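Local coordinates for integron Cassette Protein Hfx_Cass5 (Unidentified, PDB 3IF4) that is of unknown function, a small two-chain protein encoded by an integron gene cassette recovered from the mobile metagenome of a sewage outfall, at residues A[103-107]-A[108-112]. Residues are numbered along the deposited sequence; the frame is centred on the assembly and turned at random.
Sequences VNVPN and ELRAE
Val105 and Pro106 fold back on Leu109 and Arg110 in a local contact at the N-terminal start of helix 107-118, where the loop leaving strand 101-103 turns into the helix. Pro106 holds the N-cap position. Proline suits it because its ring keeps phi near -54°, and the N-H it lacks is one the helix would not have used. Its carbonyl opens the helical bonding pattern: Arg110 N donates to Pro106 O at 2.8 Å. One residue on, Ala111 N reaches Asn107 O at 3.0 Å, and both bonds are of the i to i+4 kind that starts an alpha-helix.

Beside these bonds lies a small apolar patch. Valine serves here through a short branch: with CG1 of Val105 anti to the backbone N (chi1 179°), this methyl is carried over the first turn, 3.7 Å from Arg110 CA, and it also lies 4.2 Å from Leu109 CG. Leu109, longer and forked, turns its CD2 methyl to the ring of Pro106, 4.4 Å from CD, a looser touch. Arg110 combines an apolar stem with a charged end: it lends CB and CG to Val105, then bends at chi2 and chi3, which takes the guanidinium away to a cation-pi contact with Trp102. Val105 and Leu109 also pack on Ile32 of the second subunit, and Val103 pairs there with a strand in parallel fashion, so the loop and helix start adjoin the dimer interface.

Backbone bonds thus start the helix, aliphatic contacts of Val105, Pro106, Leu109 and the Arg110 stem pack the loop on it, and both strand pairing and apolar packing meet the second subunit.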
loop_
_atom_site.group_PDB
_atom_site.type_symbol
_atom_site.label_atom_id
_atom_site.label_comp_id
_atom_site.label_asym_id
_atom_site.label_seq_id
_atom_site.Cartn_x
_atom_site.Cartn_y
_atom_site.Cartn_z
ATOM N N VAL A 103 -10.172 22.500 -1.131
ATOM C CA VAL A 103 -10.307 22.572 -2.581
ATOM C C VAL A 103 -10.825 21.262 -3.169
ATOM O O VAL A 103 -10.151 20.234 -3.109
ATOM C CB VAL A 103 -8.969 22.930 -3.255
ATOM C CG1 VAL A 103 -9.136 22.989 -4.766
ATOM C CG2 VAL A 103 -8.442 24.251 -2.718
ATOM N N ASN A 104 -12.025 21.311 -3.738
ATOM C CA ASN A 104 -12.623 20.144 -4.370
ATOM C C ASN A 104 -12.920 19.041 -3.363
ATOM O O ASN A 104 -12.858 17.858 -3.696
ATOM C CB ASN A 104 -11.712 19.617 -5.482
ATOM C CG ASN A 104 -12.434 18.685 -6.441
ATOM O OD1 ASN A 104 -13.617 18.877 -6.738
ATOM N ND2 ASN A 104 -11.722 17.671 -6.937
ATOM N N VAL A 105 -13.234 19.428 -2.129
ATOM C CA VAL A 105 -13.602 18.461 -1.098
ATOM C C VAL A 105 -15.066 18.616 -0.719
ATOM O O VAL A 105 -15.430 19.560 -0.035
ATOM C CB VAL A 105 -12.749 18.612 0.173
ATOM C CG1 VAL A 105 -13.196 17.601 1.227
ATOM C CG2 VAL A 105 -11.271 18.441 -0.150
ATOM N N PRO A 106 -15.907 17.676 -1.169
ATOM C CA PRO A 106 -17.354 17.685 -0.940
ATOM C C PRO A 106 -17.702 17.795 0.534
ATOM O O PRO A 106 -16.931 17.331 1.381
ATOM C CB PRO A 106 -17.798 16.322 -1.466
ATOM C CG PRO A 106 -16.785 15.965 -2.483
ATOM C CD PRO A 106 -15.484 16.522 -1.982
ATOM N N ASN A 107 -18.864 18.391 0.815
ATOM C CA ASN A 107 -19.338 18.635 2.173
ATOM C C ASN A 107 -19.129 17.490 3.167
ATOM O O ASN A 107 -18.494 17.677 4.210
ATOM C CB ASN A 107 -20.816 19.056 2.156
ATOM C CG ASN A 107 -21.011 20.508 1.737
ATOM O OD1 ASN A 107 -22.120 20.930 1.397
ATOM N ND2 ASN A 107 -19.933 21.277 1.761
ATOM N N GLU A 108 -19.662 16.310 2.858
ATOM C CA GLU A 108 -19.623 15.205 3.814
ATOM C C GLU A 108 -18.202 14.706 4.054
ATOM O O GLU A 108 -17.762 14.586 5.200
ATOM C CB GLU A 108 -20.515 14.049 3.374
ATOM C CG GLU A 108 -20.557 12.925 4.393
ATOM C CD GLU A 108 -21.022 11.615 3.793
ATOM O OE1 GLU A 108 -22.155 11.571 3.267
ATOM O OE2 GLU A 108 -20.253 10.630 3.850
ATOM N N LEU A 109 -17.491 14.416 2.971
ATOM C CA LEU A 109 -16.089 14.029 3.066
ATOM C C LEU A 109 -15.335 15.049 3.905
ATOM O O LEU A 109 -14.456 14.707 4.697
ATOM C CB LEU A 109 -15.469 13.958 1.676
ATOM C CG LEU A 109 -14.013 13.507 1.649
ATOM C CD1 LEU A 109 -13.836 12.307 2.547
ATOM C CD2 LEU A 109 -13.584 13.185 0.225
ATOM N N ARG A 110 -15.700 16.311 3.724
ATOM C CA ARG A 110 -15.076 17.408 4.444
ATOM C C ARG A 110 -15.334 17.274 5.943
ATOM O O ARG A 110 -14.438 17.496 6.758
ATOM C CB ARG A 110 -15.611 18.732 3.909
ATOM C CG ARG A 110 -14.657 19.900 4.001
ATOM C CD ARG A 110 -15.031 20.821 5.140
ATOM N NE ARG A 110 -14.811 22.226 4.809
ATOM C CZ ARG A 110 -14.894 23.211 5.695
ATOM N NH1 ARG A 110 -15.180 22.934 6.958
ATOM N NH2 ARG A 110 -14.683 24.467 5.326
ATOM N N ALA A 111 -16.558 16.895 6.306
ATOM C CA ALA A 111 -16.884 16.665 7.710
ATOM C C ALA A 111 -16.080 15.485 8.244
ATOM O O ALA A 111 -15.421 15.575 9.280
ATOM C CB ALA A 111 -18.370 16.411 7.879
ATOM N N GLU A 112 -16.129 14.379 7.515
ATOM C CA GLU A 112 -15.446 13.167 7.932
ATOM C C GLU A 112 -13.933 13.375 8.027
ATOM O O GLU A 112 -13.275 12.819 8.909
ATOM C CB GLU A 112 -15.769 12.038 6.961
ATOM C CG GLU A 112 -15.507 10.660 7.512
ATOM C CD GLU A 112 -16.023 9.583 6.590
ATOM O OE1 GLU A 112 -17.131 9.763 6.038
ATOM O OE2 GLU A 112 -15.320 8.564 6.413
#